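Local structure of centrosomal protein 120 (Oreochromis niloticus, 6EWH) at residues K42-V47 with N78-D83; A148-P153 with Q169-V174; D29-S34 with S95-L100; G17-G22 with A89-R94. The protein probably acts in centriole assembly and cilium formation as a centrosomal protein, of which this chain is the second C2 domain, C2B. The protein carries 1 engineered substitution. All blocks are in the same frame, centred on the assembly; numbering follows the deposited sequence. Where two conformers were deposited one is given.

Interaction 1. Residues K42-V47 with N78-D83; sequences KLEQLV and NLLSPD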
loop_
_atom_site.group_PDB
_atom_site.type_symbol
_atom_site.label_atom_id
_atom_site.label_comp_id
_atom_site.label_asym_id
_atom_site.label_seq_id
_atom_site.Cartn_x
_atom_site.Cartn_y
_atom_site.Cartn_z
ATOM N N LYS A 42 -4.660 -10.146 -13.872
ATOM C CA LYS A 42 -3.919 -9.800 -15.098
ATOM C C LYS A 42 -2.441 -9.496 -14.848
ATOM O O LYS A 42 -1.807 -8.778 -15.631
ATOM C CB LYS A 42 -4.586 -8.669 -15.889
ATOM C CG LYS A 42 -6.025 -8.951 -16.279
ATOM C CD LYS A 42 -6.120 -10.162 -17.207
ATOM C CE LYS A 42 -7.566 -10.457 -17.579
ATOM N NZ LYS A 42 -7.691 -11.675 -18.414
ATOM N N LEU A 43 -1.866 -10.053 -13.775
ATOM C CA LEU A 43 -0.461 -9.777 -13.482
ATOM C C LEU A 43 0.484 -10.331 -14.540
ATOM O O LEU A 43 1.611 -9.833 -14.668
ATOM C CB LEU A 43 -0.082 -10.328 -12.105
ATOM C CG LEU A 43 -0.869 -9.780 -10.919
ATOM C CD1 LEU A 43 -0.261 -10.351 -9.638
ATOM C CD2 LEU A 43 -0.875 -8.242 -10.886
ATOM N N GLU A 44 0.052 -11.344 -15.296
ATOM C CA GLU A 44 0.944 -11.968 -16.267
ATOM C C GLU A 44 1.386 -10.996 -17.349
ATOM O O GLU A 44 2.430 -11.215 -17.977
ATOM C CB GLU A 44 0.289 -13.206 -16.888
ATOM C CG GLU A 44 -0.839 -12.892 -17.859
ATOM C CD GLU A 44 -2.184 -12.688 -17.177
ATOM O OE1 GLU A 44 -2.238 -12.684 -15.933
ATOM O OE2 GLU A 44 -3.197 -12.544 -17.895
ATOM N N GLN A 45 0.641 -9.907 -17.558
ATOM C CA GLN A 45 1.063 -8.899 -18.525
ATOM C C GLN A 45 2.383 -8.248 -18.143
ATOM O O GLN A 45 3.038 -7.654 -19.004
ATOM C CB GLN A 45 0.023 -7.792 -18.643
ATOM C CG GLN A 45 -1.314 -8.226 -19.155
ATOM C CD GLN A 45 -2.257 -7.059 -19.279
ATOM O OE1 GLN A 45 -1.834 -5.903 -19.238
ATOM N NE2 GLN A 45 -3.544 -7.349 -19.428
ATOM N N LEU A 46 2.770 -8.319 -16.871
ATOM C CA LEU A 46 3.997 -7.702 -16.385
ATOM C C LEU A 46 5.225 -8.589 -16.549
ATOM O O LEU A 46 6.334 -8.163 -16.200
ATOM C CB LEU A 46 3.829 -7.327 -14.911
ATOM C CG LEU A 46 2.692 -6.337 -14.658
ATOM C CD1 LEU A 46 2.499 -6.134 -13.156
ATOM C CD2 LEU A 46 2.954 -5.002 -15.343
ATOM N N VAL A 47 5.069 -9.798 -17.076
ATOM C CA VAL A 47 6.184 -10.705 -17.301
ATOM C C VAL A 47 6.287 -10.946 -18.806
ATOM O O VAL A 47 5.330 -11.422 -19.419
ATOM C CB VAL A 47 6.016 -12.021 -16.526
ATOM C CG1 VAL A 47 7.094 -13.014 -16.897
ATOM C CG2 VAL A 47 6.086 -11.732 -15.036
ATOM N N ASN A 78 1.658 -18.368 -8.175
ATOM C CA ASN A 78 0.677 -18.405 -9.260
ATOM C C ASN A 78 0.389 -16.981 -9.728
ATOM O O ASN A 78 -0.558 -16.326 -9.295
ATOM C CB ASN A 78 -0.593 -19.099 -8.788
ATOM C CG ASN A 78 -1.469 -19.548 -9.937
ATOM O OD1 ASN A 78 -1.427 -18.970 -11.022
ATOM N ND2 ASN A 78 -2.273 -20.586 -9.704
ATOM N N LEU A 79 1.226 -16.501 -10.642
ATOM C CA LEU A 79 1.045 -15.144 -11.155
ATOM C C LEU A 79 -0.169 -15.040 -12.072
ATOM O O LEU A 79 -0.893 -14.035 -12.050
ATOM C CB LEU A 79 2.308 -14.688 -11.876
ATOM C CG LEU A 79 2.380 -13.178 -12.087
ATOM C CD1 LEU A 79 2.615 -12.487 -10.748
ATOM C CD2 LEU A 79 3.474 -12.846 -13.058
ATOM N N LEU A 80 -0.398 -16.062 -12.901
ATOM C CA LEU A 80 -1.532 -16.046 -13.815
ATOM C C LEU A 80 -2.864 -16.159 -13.082
ATOM O O LEU A 80 -3.867 -15.595 -13.530
ATOM C CB LEU A 80 -1.378 -17.172 -14.844
ATOM C CG LEU A 80 -2.461 -17.336 -15.911
ATOM C CD1 LEU A 80 -2.631 -16.044 -16.691
ATOM C CD2 LEU A 80 -2.127 -18.490 -16.855
ATOM N N SER A 81 -2.901 -16.866 -11.956
ATOM C CA SER A 81 -4.125 -17.024 -11.174
ATOM C C SER A 81 -3.772 -16.800 -9.709
ATOM O O SER A 81 -3.603 -17.759 -8.943
ATOM C CB SER A 81 -4.774 -18.391 -11.413
ATOM O OG SER A 81 -6.106 -18.374 -10.932
ATOM N N PRO A 82 -3.658 -15.535 -9.289
ATOM C CA PRO A 82 -3.071 -15.228 -7.977
ATOM C C PRO A 82 -3.779 -15.939 -6.844
ATOM O O PRO A 82 -5.007 -15.985 -6.779
ATOM C CB PRO A 82 -3.233 -13.709 -7.871
ATOM C CG PRO A 82 -3.165 -13.255 -9.287
ATOM C CD PRO A 82 -3.929 -14.312 -10.064
ATOM N N ASP A 83 -2.975 -16.482 -5.934
ATOM C CA ASP A 83 -3.503 -17.237 -4.811
ATOM C C ASP A 83 -3.032 -16.705 -3.468
ATOM O O ASP A 83 -3.286 -17.350 -2.445
ATOM C CB ASP A 83 -3.165 -18.725 -4.950
ATOM C CG ASP A 83 -1.681 -18.976 -5.141
ATOM O OD1 ASP A 83 -0.897 -18.005 -5.191
ATOM O OD2 ASP A 83 -1.295 -20.159 -5.252
HETATM O O HOH W 1 -4.690 -13.044 -14.616
HETATM O O HOH W 2 -2.918 -12.296 -12.339
#

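Interaction 2. Residues A148-P153 with Q169-V174; sequences AFILQP and QPTLGV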
loop_
_atom_site.group_PDB
_atom_site.type_symbol
_atom_site.label_atom_id
_atom_site.label_comp_id
_atom_site.label_asym_id
_atom_site.label_seq_id
_atom_site.Cartn_x
_atom_site.Cartn_y
_atom_site.Cartn_z
ATOM N N ALA A 148 -9.342 -0.609 -6.856
ATOM C CA ALA A 148 -8.559 -1.465 -7.731
ATOM C C ALA A 148 -7.559 -0.558 -8.436
ATOM O O ALA A 148 -7.938 0.284 -9.259
ATOM C CB ALA A 148 -9.481 -2.162 -8.728
ATOM N N PHE A 149 -6.290 -0.713 -8.100
ATOM C CA PHE A 149 -5.237 0.145 -8.615
ATOM C C PHE A 149 -4.496 -0.557 -9.746
ATOM O O PHE A 149 -4.291 -1.774 -9.707
ATOM C CB PHE A 149 -4.283 0.483 -7.470
ATOM C CG PHE A 149 -4.899 1.366 -6.416
ATOM C CD1 PHE A 149 -4.892 2.743 -6.564
ATOM C CD2 PHE A 149 -5.500 0.825 -5.286
ATOM C CE1 PHE A 149 -5.456 3.570 -5.600
ATOM C CE2 PHE A 149 -6.073 1.650 -4.316
ATOM C CZ PHE A 149 -6.053 3.018 -4.473
ATOM N N ILE A 150 -4.120 0.205 -10.779
ATOM C CA ILE A 150 -3.444 -0.359 -11.942
ATOM C C ILE A 150 -1.938 -0.379 -11.720
ATOM O O ILE A 150 -1.335 0.645 -11.380
ATOM C CB ILE A 150 -3.793 0.433 -13.210
ATOM C CG1 ILE A 150 -5.303 0.550 -13.341
ATOM C CG2 ILE A 150 -3.161 -0.234 -14.424
ATOM C CD1 ILE A 150 -5.987 -0.766 -13.565
ATOM N N LEU A 151 -1.323 -1.538 -11.943
ATOM C CA LEU A 151 0.124 -1.675 -11.866
ATOM C C LEU A 151 0.745 -1.292 -13.207
ATOM O O LEU A 151 0.315 -1.780 -14.256
ATOM C CB LEU A 151 0.512 -3.105 -11.493
ATOM C CG LEU A 151 0.225 -3.474 -10.027
ATOM C CD1 LEU A 151 0.158 -5.007 -9.875
ATOM C CD2 LEU A 151 1.279 -2.891 -9.100
ATOM N N GLN A 152 1.760 -0.430 -13.163
ATOM C CA GLN A 152 2.448 0.043 -14.359
ATOM C C GLN A 152 3.848 -0.539 -14.406
ATOM O O GLN A 152 4.595 -0.413 -13.426
ATOM C CB GLN A 152 2.545 1.583 -14.344
ATOM C CG GLN A 152 1.208 2.300 -14.425
ATOM C CD GLN A 152 0.538 2.125 -15.770
ATOM O OE1 GLN A 152 1.164 1.686 -16.730
ATOM N NE2 GLN A 152 -0.743 2.464 -15.848
ATOM N N PRO A 153 4.258 -1.124 -15.529
ATOM C CA PRO A 153 5.637 -1.610 -15.662
ATOM C C PRO A 153 6.603 -0.445 -15.785
ATOM O O PRO A 153 6.220 0.656 -16.211
ATOM C CB PRO A 153 5.591 -2.413 -16.968
ATOM C CG PRO A 153 4.526 -1.737 -17.767
ATOM C CD PRO A 153 3.476 -1.328 -16.761
ATOM N N GLN A 169 -6.080 -4.546 -17.632
ATOM C CA GLN A 169 -4.709 -4.284 -17.232
ATOM C C GLN A 169 -4.415 -4.902 -15.872
ATOM O O GLN A 169 -5.331 -5.323 -15.154
ATOM C CB GLN A 169 -4.421 -2.769 -17.234
ATOM C CG GLN A 169 -3.847 -2.288 -18.587
ATOM C CD GLN A 169 -3.119 -0.939 -18.535
ATOM O OE1 GLN A 169 -1.933 -0.864 -18.197
ATOM N NE2 GLN A 169 -3.820 0.122 -18.914
ATOM N N PRO A 170 -3.136 -5.026 -15.507
ATOM C CA PRO A 170 -2.801 -5.586 -14.193
ATOM C C PRO A 170 -3.353 -4.705 -13.089
ATOM O O PRO A 170 -3.144 -3.492 -13.070
ATOM C CB PRO A 170 -1.271 -5.586 -14.179
ATOM C CG PRO A 170 -0.857 -5.456 -15.568
ATOM C CD PRO A 170 -1.913 -4.674 -16.255
ATOM N N THR A 171 -4.042 -5.331 -12.150
ATOM C CA THR A 171 -4.812 -4.624 -11.151
ATOM C C THR A 171 -4.502 -5.225 -9.787
ATOM O O THR A 171 -4.362 -6.446 -9.673
ATOM C CB THR A 171 -6.287 -4.817 -11.494
ATOM O OG1 THR A 171 -6.533 -4.284 -12.806
ATOM C CG2 THR A 171 -7.169 -4.139 -10.495
ATOM N N LEU A 172 -4.403 -4.364 -8.779
ATOM C CA LEU A 172 -4.177 -4.783 -7.393
ATOM C C LEU A 172 -5.237 -4.132 -6.521
ATOM O O LEU A 172 -5.339 -2.903 -6.481
ATOM C CB LEU A 172 -2.791 -4.331 -6.928
ATOM C CG LEU A 172 -2.397 -4.757 -5.511
ATOM C CD1 LEU A 172 -2.317 -6.269 -5.447
ATOM C CD2 LEU A 172 -1.076 -4.141 -5.118
ATOM N N GLY A 173 -6.021 -4.946 -5.820
ATOM C CA GLY A 173 -6.969 -4.402 -4.865
ATOM C C GLY A 173 -6.274 -4.001 -3.575
ATOM O O GLY A 173 -5.607 -4.832 -2.954
ATOM N N VAL A 174 -6.367 -2.725 -3.199
ATOM C CA VAL A 174 -5.715 -2.210 -1.992
ATOM C C VAL A 174 -6.728 -1.441 -1.159
ATOM O O VAL A 174 -7.534 -0.675 -1.694
ATOM C CB VAL A 174 -4.536 -1.288 -2.346
ATOM C CG1 VAL A 174 -3.808 -0.819 -1.087
ATOM C CG2 VAL A 174 -3.566 -1.976 -3.294
HETATM O O HOH W 3 0.080 -1.826 -16.887
#

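Interaction 3. Residues D29-S34 with S95-L100; sequences DMFVLS and SSKQIL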
loop_
_atom_site.group_PDB
_atom_site.type_symbol
_atom_site.label_atom_id
_atom_site.label_comp_id
_atom_site.label_asym_id
_atom_site.label_seq_id
_atom_site.Cartn_x
_atom_site.Cartn_y
_atom_site.Cartn_z
ATOM N N ASP A 29 -2.677 11.038 21.256
ATOM C CA ASP A 29 -3.637 9.977 20.990
ATOM C C ASP A 29 -3.037 8.927 20.061
ATOM O O ASP A 29 -2.172 9.221 19.238
ATOM C CB ASP A 29 -4.901 10.553 20.355
ATOM C CG ASP A 29 -5.608 11.550 21.259
ATOM O OD1 ASP A 29 -5.403 11.487 22.491
ATOM O OD2 ASP A 29 -6.369 12.391 20.740
ATOM N N MET A 30 -3.492 7.690 20.212
ATOM C CA MET A 30 -2.989 6.588 19.398
ATOM C C MET A 30 -3.875 6.337 18.191
ATOM O O MET A 30 -5.105 6.318 18.298
ATOM C CB MET A 30 -2.909 5.313 20.236
ATOM C CG MET A 30 -1.893 5.404 21.365
ATOM S SD MET A 30 -0.243 5.931 20.846
ATOM C CE MET A 30 0.105 4.761 19.537
ATOM N N PHE A 31 -3.227 6.132 17.041
ATOM C CA PHE A 31 -3.880 5.835 15.774
ATOM C C PHE A 31 -3.206 4.639 15.121
ATOM O O PHE A 31 -2.047 4.324 15.403
ATOM C CB PHE A 31 -3.755 7.034 14.811
ATOM C CG PHE A 31 -4.421 8.284 15.321
ATOM C CD1 PHE A 31 -3.749 9.148 16.187
ATOM C CD2 PHE A 31 -5.722 8.592 14.957
ATOM C CE1 PHE A 31 -4.371 10.307 16.658
ATOM C CE2 PHE A 31 -6.345 9.737 15.440
ATOM C CZ PHE A 31 -5.668 10.589 16.278
ATOM N N VAL A 32 -3.932 3.989 14.215
ATOM C CA VAL A 32 -3.400 2.890 13.413
ATOM C C VAL A 32 -3.594 3.240 11.939
ATOM O O VAL A 32 -4.706 3.578 11.517
ATOM C CB VAL A 32 -4.075 1.547 13.750
ATOM C CG1 VAL A 32 -3.470 0.426 12.907
ATOM C CG2 VAL A 32 -3.916 1.245 15.232
ATOM N N LEU A 33 -2.511 3.170 11.172
ATOM C CA LEU A 33 -2.539 3.353 9.724
ATOM C C LEU A 33 -2.201 2.006 9.093
ATOM O O LEU A 33 -1.163 1.413 9.414
ATOM C CB LEU A 33 -1.503 4.397 9.336
ATOM C CG LEU A 33 -1.335 4.614 7.834
ATOM C CD1 LEU A 33 -2.613 5.194 7.209
ATOM C CD2 LEU A 33 -0.168 5.571 7.596
ATOM N N SER A 34 -3.073 1.510 8.211
ATOM C CA SER A 34 -2.912 0.160 7.694
ATOM C C SER A 34 -3.075 0.125 6.184
ATOM O O SER A 34 -3.795 0.933 5.583
ATOM C CB SER A 34 -3.907 -0.831 8.312
ATOM O OG SER A 34 -5.233 -0.482 7.990
ATOM N N SER A 95 -0.290 10.869 17.915
ATOM C CA SER A 95 -0.441 12.181 17.284
ATOM C C SER A 95 -1.731 12.816 17.785
ATOM O O SER A 95 -2.307 12.387 18.789
ATOM C CB SER A 95 -0.443 12.040 15.753
ATOM O OG SER A 95 -0.315 13.300 15.101
ATOM N N SER A 96 -2.179 13.867 17.101
ATOM C CA SER A 96 -3.536 14.356 17.263
ATOM C C SER A 96 -4.252 14.244 15.928
ATOM O O SER A 96 -3.621 14.182 14.867
ATOM C CB SER A 96 -3.567 15.809 17.758
ATOM O OG SER A 96 -3.281 16.711 16.699
ATOM N N LYS A 97 -5.585 14.214 15.998
ATOM C CA LYS A 97 -6.410 14.145 14.797
ATOM C C LYS A 97 -5.950 15.153 13.755
ATOM O O LYS A 97 -5.659 14.798 12.607
ATOM C CB LYS A 97 -7.862 14.441 15.169
ATOM C CG LYS A 97 -8.778 13.266 15.210
ATOM C CD LYS A 97 -10.216 13.710 14.982
ATOM C CE LYS A 97 -10.569 14.916 15.823
ATOM N NZ LYS A 97 -12.028 14.967 16.099
ATOM N N GLN A 98 -5.886 16.425 14.147
ATOM C CA GLN A 98 -5.596 17.472 13.176
ATOM C C GLN A 98 -4.191 17.342 12.618
ATOM O O GLN A 98 -3.982 17.517 11.412
ATOM C CB GLN A 98 -5.764 18.843 13.820
ATOM C CG GLN A 98 -7.189 19.224 14.065
ATOM C CD GLN A 98 -7.309 20.507 14.853
ATOM O OE1 GLN A 98 -6.767 20.623 15.957
ATOM N NE2 GLN A 98 -8.013 21.488 14.293
ATOM N N ILE A 99 -3.211 17.080 13.480
ATOM C CA ILE A 99 -1.827 17.040 13.026
ATOM C C ILE A 99 -1.589 15.836 12.128
ATOM O O ILE A 99 -0.916 15.936 11.092
ATOM C CB ILE A 99 -0.866 17.102 14.227
ATOM C CG1 ILE A 99 -0.899 18.502 14.840
ATOM C CG2 ILE A 99 0.549 16.796 13.796
ATOM C CD1 ILE A 99 -0.458 19.576 13.880
ATOM N N LEU A 100 -2.157 14.682 12.488
ATOM C CA LEU A 100 -1.966 13.494 11.669
ATOM C C LEU A 100 -2.668 13.630 10.325
ATOM O O LEU A 100 -2.113 13.253 9.286
ATOM C CB LEU A 100 -2.461 12.267 12.437
ATOM C CG LEU A 100 -2.278 10.918 11.739
ATOM C CD1 LEU A 100 -0.843 10.768 11.249
ATOM C CD2 LEU A 100 -2.646 9.775 12.688
HETATM O O HOH W 4 -6.731 13.798 18.752
#

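Interaction 4. Residues G17-G22 with A89-R94; sequences GYHQVG and ASVRIR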
loop_
_atom_site.group_PDB
_atom_site.type_symbol
_atom_site.label_atom_id
_atom_site.label_comp_id
_atom_site.label_asym_id
_atom_site.label_seq_id
_atom_site.Cartn_x
_atom_site.Cartn_y
_atom_site.Cartn_z
ATOM N N GLY A 17 7.701 1.251 19.889
ATOM C CA GLY A 17 7.044 0.643 18.746
ATOM C C GLY A 17 5.858 1.437 18.243
ATOM O O GLY A 17 4.833 0.848 17.873
ATOM N N TYR A 18 5.959 2.763 18.255
ATOM C CA TYR A 18 5.021 3.629 17.554
ATOM C C TYR A 18 5.780 4.809 16.961
ATOM O O TYR A 18 6.944 5.056 17.288
ATOM C CB TYR A 18 3.848 4.079 18.441
ATOM C CG TYR A 18 4.232 4.897 19.662
ATOM C CD1 TYR A 18 4.686 6.204 19.535
ATOM C CD2 TYR A 18 4.091 4.374 20.934
ATOM C CE1 TYR A 18 5.024 6.954 20.646
ATOM C CE2 TYR A 18 4.418 5.123 22.052
ATOM C CZ TYR A 18 4.886 6.407 21.897
ATOM O OH TYR A 18 5.217 7.155 23.001
ATOM N N HIS A 19 5.104 5.551 16.090
ATOM C CA HIS A 19 5.669 6.735 15.455
ATOM C C HIS A 19 4.987 7.976 16.014
ATOM O O HIS A 19 3.756 8.062 16.014
ATOM C CB HIS A 19 5.445 6.667 13.941
ATOM C CG HIS A 19 6.040 5.452 13.298
ATOM N ND1 HIS A 19 5.487 4.195 13.427
ATOM C CD2 HIS A 19 7.147 5.300 12.534
ATOM C CE1 HIS A 19 6.226 3.321 12.766
ATOM N NE2 HIS A 19 7.239 3.967 12.215
ATOM N N GLN A 20 5.779 8.937 16.498
ATOM C CA GLN A 20 5.239 10.203 16.982
ATOM C C GLN A 20 5.140 11.195 15.829
ATOM O O GLN A 20 6.118 11.414 15.107
ATOM C CB GLN A 20 6.131 10.784 18.081
ATOM C CG GLN A 20 5.692 12.172 18.578
ATOM C CD GLN A 20 4.442 12.127 19.445
ATOM O OE1 GLN A 20 4.298 11.263 20.312
ATOM N NE2 GLN A 20 3.522 13.058 19.203
ATOM N N VAL A 21 3.959 11.789 15.657
ATOM C CA VAL A 21 3.721 12.829 14.660
ATOM C C VAL A 21 3.192 14.060 15.382
ATOM O O VAL A 21 2.101 14.029 15.968
ATOM C CB VAL A 21 2.747 12.372 13.561
ATOM C CG1 VAL A 21 2.529 13.505 12.551
ATOM C CG2 VAL A 21 3.274 11.128 12.867
ATOM N N GLY A 22 3.963 15.140 15.347
ATOM C CA GLY A 22 3.614 16.341 16.063
ATOM C C GLY A 22 4.285 16.379 17.419
ATOM O O GLY A 22 4.843 15.380 17.886
ATOM N N ALA A 89 -0.634 -4.761 6.668
ATOM C CA ALA A 89 0.464 -4.276 7.486
ATOM C C ALA A 89 0.003 -2.979 8.112
ATOM O O ALA A 89 -0.651 -2.168 7.448
ATOM C CB ALA A 89 1.738 -4.009 6.669
ATOM N N SER A 90 0.304 -2.785 9.394
ATOM C CA SER A 90 -0.178 -1.631 10.150
ATOM C C SER A 90 0.961 -1.021 10.954
ATOM O O SER A 90 1.821 -1.746 11.450
ATOM C CB SER A 90 -1.250 -2.064 11.167
ATOM O OG SER A 90 -2.324 -2.766 10.561
ATOM N N VAL A 91 0.929 0.300 11.116
ATOM C CA VAL A 91 1.833 1.007 12.017
ATOM C C VAL A 91 1.009 1.787 13.025
ATOM O O VAL A 91 -0.099 2.250 12.738
ATOM C CB VAL A 91 2.806 1.943 11.261
ATOM C CG1 VAL A 91 3.777 1.121 10.419
ATOM C CG2 VAL A 91 2.034 2.951 10.390
ATOM N N ARG A 92 1.567 1.947 14.220
ATOM C CA ARG A 92 0.933 2.738 15.260
ATOM C C ARG A 92 1.510 4.145 15.257
ATOM O O ARG A 92 2.724 4.335 15.119
ATOM C CB ARG A 92 1.147 2.101 16.637
ATOM C CG ARG A 92 0.473 0.752 16.788
ATOM C CD ARG A 92 0.831 0.133 18.150
ATOM N NE ARG A 92 0.083 0.764 19.235
ATOM C CZ ARG A 92 0.553 0.953 20.462
ATOM N NH1 ARG A 92 1.791 0.590 20.764
ATOM N NH2 ARG A 92 -0.219 1.517 21.380
ATOM N N ILE A 93 0.633 5.133 15.415
ATOM C CA ILE A 93 1.018 6.537 15.364
ATOM C C ILE A 93 0.465 7.229 16.603
ATOM O O ILE A 93 -0.720 7.083 16.928
ATOM C CB ILE A 93 0.505 7.217 14.080
ATOM C CG1 ILE A 93 1.103 6.559 12.842
ATOM C CG2 ILE A 93 0.850 8.705 14.085
ATOM C CD1 ILE A 93 0.403 6.932 11.554
ATOM N N ARG A 94 1.322 7.962 17.305
ATOM C CA ARG A 94 0.894 8.803 18.412
ATOM C C ARG A 94 0.879 10.240 17.900
ATOM O O ARG A 94 1.907 10.747 17.444
ATOM C CB ARG A 94 1.841 8.633 19.600
ATOM C CG ARG A 94 1.392 9.313 20.901
ATOM C CD ARG A 94 2.346 8.937 22.026
ATOM N NE ARG A 94 1.970 9.520 23.312
ATOM C CZ ARG A 94 2.310 10.744 23.711
ATOM N NH1 ARG A 94 3.035 11.534 22.927
ATOM N NH2 ARG A 94 1.924 11.178 24.905
#

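Interaction 1. Residues K42-V47 with N78-D83
Glu-44 and Leu-80 are joined through one water, which has three hydrogen-bond partners: it donates to Glu-44 OE1 (2.8 Å) and to Leu-80 O (2.9 Å), and it accepts from Lys-42 N (3.0 Å). A second water repeats the bridge one residue along, accepting from Leu-43 N and donating to Leu-79 O at 2.7 Å. No hydrogen bond links the two segments directly; the polar links found between them are the two water bridges. The carboxylate is brought to its water by a folded chain: CG sits between the backbone N and the carbonyl carbon (chi1 72°), and a second bend follows at chi2 (-85°). This fold also lays Glu-44 CD against the methyl Leu-80 CD1, 3.4 Å away. Both segments are connecting loops of the C2 beta-sandwich, 42-47 following strand 29-41 of the mixed sheet and 78-83 following strand 69-72 of the antiparallel one. With an alanine in place of Glu-44, the first water is likely to lose an acceptor and Leu-80 CD1 the carboxylate group packed on it. Beneath the waters the contact is apolar. Leu-79 spreads its two methyls: CD1 lies 3.7 Å from Leu-43 CB, the two side chains crossing at about a right angle, while CD2 presses on Val-47 CG2 at 3.5 Å, tighter than usual carbon contact. Leu-79 and Val-47 both also touch Leu-53 of helix 50-54.

Interaction 2. Residues A148-P153 with Q169-V174
Phe-149 and Leu-172 exchange two backbone hydrogen bonds, Leu-172 N to Phe-149 O at 2.8 Å and Phe-149 N to Leu-172 O at 2.9 Å, the second nearly straight (170° at the hydrogen). This hydrogen-bonded pair is the middle rung of an antiparallel ladder at the margin of the mixed sheet of the C2 sandwich, where 143-150 is an outermost strand. It is flanked by the non-hydrogen-bonded pairs Ala-148 with Gly-173 and Ile-150 with Thr-171, and the short strand segments run at 140° to each other. Beyond the last bridge, Leu-151 N still donates to Pro-170 O (2.9 Å), which extends the pairing into the loops. Two CA-H...O contacts supplement the ladder, among them Thr-171 CA to Phe-149 O at 3.2 Å. One residue before Ala-148, Ser-147, the engineered position, makes a backbone hydrogen bond with Val-174.

Phe-149 and Leu-172 point to the same face, as the packing there confirms. Leu-172 and Val-174 touch Ile-112, and Phe-149 touches Thr-124 and Val-126, all on strands of the other sheet. Leu-151 continues the apolar surface, its CD1 lying 4.2 Å from Leu-172 CB. With CG anti to its carbonyl carbon (chi1 -68°), the Phe-149 ring crosses the Val-174 side chain at about a right angle, CD2 coming 3.7 Å from Val-174 CB, while Val-174 O lies in the ring plane 3.8 Å from CE2.

Interaction 3. Residues D29-S34 with S95-L100
Asp-29 and Ser-95 form one antiparallel, hydrogen-bonded bridge: Asp-29 N donates to Ser-95 O and Ser-95 N to Asp-29 O, each at 2.8 Å and each with the donor in the plane of the accepting carbonyl. Past this rung the second segment leaves the sheet and turns into helix 97-105. Ser-96 is its N-cap, OG accepting from Ile-99 N at 3.2 Å. The side chain that fills the angle between strand and helix is Phe-31. Its CG lies anti to the carbonyl carbon (chi1 -62°), which directs the ring to the helix start. There Leu-100 CD2 sits over one face in a CH-pi contact, 4.0 Å from the ring centroid and 29° off the normal, and the two side chains run past each other in opposite directions. Ser-95 O meets the ring edge in plane, 3.6 Å from Phe-31 CE1, and CZ reaches Lys-97 N at the same distance. Were the Phe-31 ring replaced by an alanine's methyl, a gap would probably open under the first helical turn, leaving Leu-100 CD2 without its support. Asp-29 OD2 makes a salt bridge to Arg-180 of strand 171-180 and meets a water that also accepts from Lys-97 N, while Lys-97 NZ pairs with Asp-139 in a loop. In the mixed sheet strand 29-41 lies between strands 87-95 and 171-180, with helix 97-105 packed over Phe-31.

Interaction 4. Residues G17-G22 with A89-R94
Strands 18-21 and 89-94 run parallel, their short axes 4.4 Å apart at closest and their N-to-C directions 38° apart. The ladder zigzags as parallel pairing requires: His-19 N donates to Arg-92 O (2.8 Å), Arg-94 N to His-19 O (2.8 Å), and Val-21 N to Arg-94 O (2.9 Å). Arg-92 O is gripped twice by the same residue, for His-19 ND1 also donates to it at 3.2 Å. That oxygen lies in the imidazole plane, and the two donors approach from opposite faces of its carbonyl; the in-plane bond probably holds the ring's rotation and is consistent with ND1 carrying the hydrogen. On the other face of the sheet, Arg-94 NH1 donates in its guanidinium plane to Gln-20 OE1 (2.9 Å), the amide turned 65° to it. Tyr-18 lies alongside the extended Arg-94 chain and points the same way, CE1 3.6 Å from Arg-94 CD. Arg-94 NH1 also reaches Ala-24 O, and Gln-20 NE2 bonds to Gly-22 O and Cys-27 O. Val-21 CG2 meets Ile-93 CG2 at 3.6 Å. Strand 18-21 lies between strands 10-13 and 87-95 in the mixed sheet, with Val-21 and Ile-93 touching helix 97-105.

Interactions 3 and 4 share one end of the C2 domain, their centres 8 Å apart, and interactions 1 and 2 share the other, 11 Å apart; interactions 1 and 3 are about 36 Å apart between centres. Interactions 2, 3 and 4 all reach the mixed sheet, whose neighbouring strands 29-41 and 171-180 bridge the two ends. Ser-95 OG to Val-21 O, probably a hydrogen bond, couples interactions 3 and 4, whose segments alternate along the chain. Interaction 1 is nested inside both loops, and interaction 2 follows. Leu-43 packing on Leu-151 joins interactions 1 and 2, so distant parts of the sequence meet at each end of the sandwich.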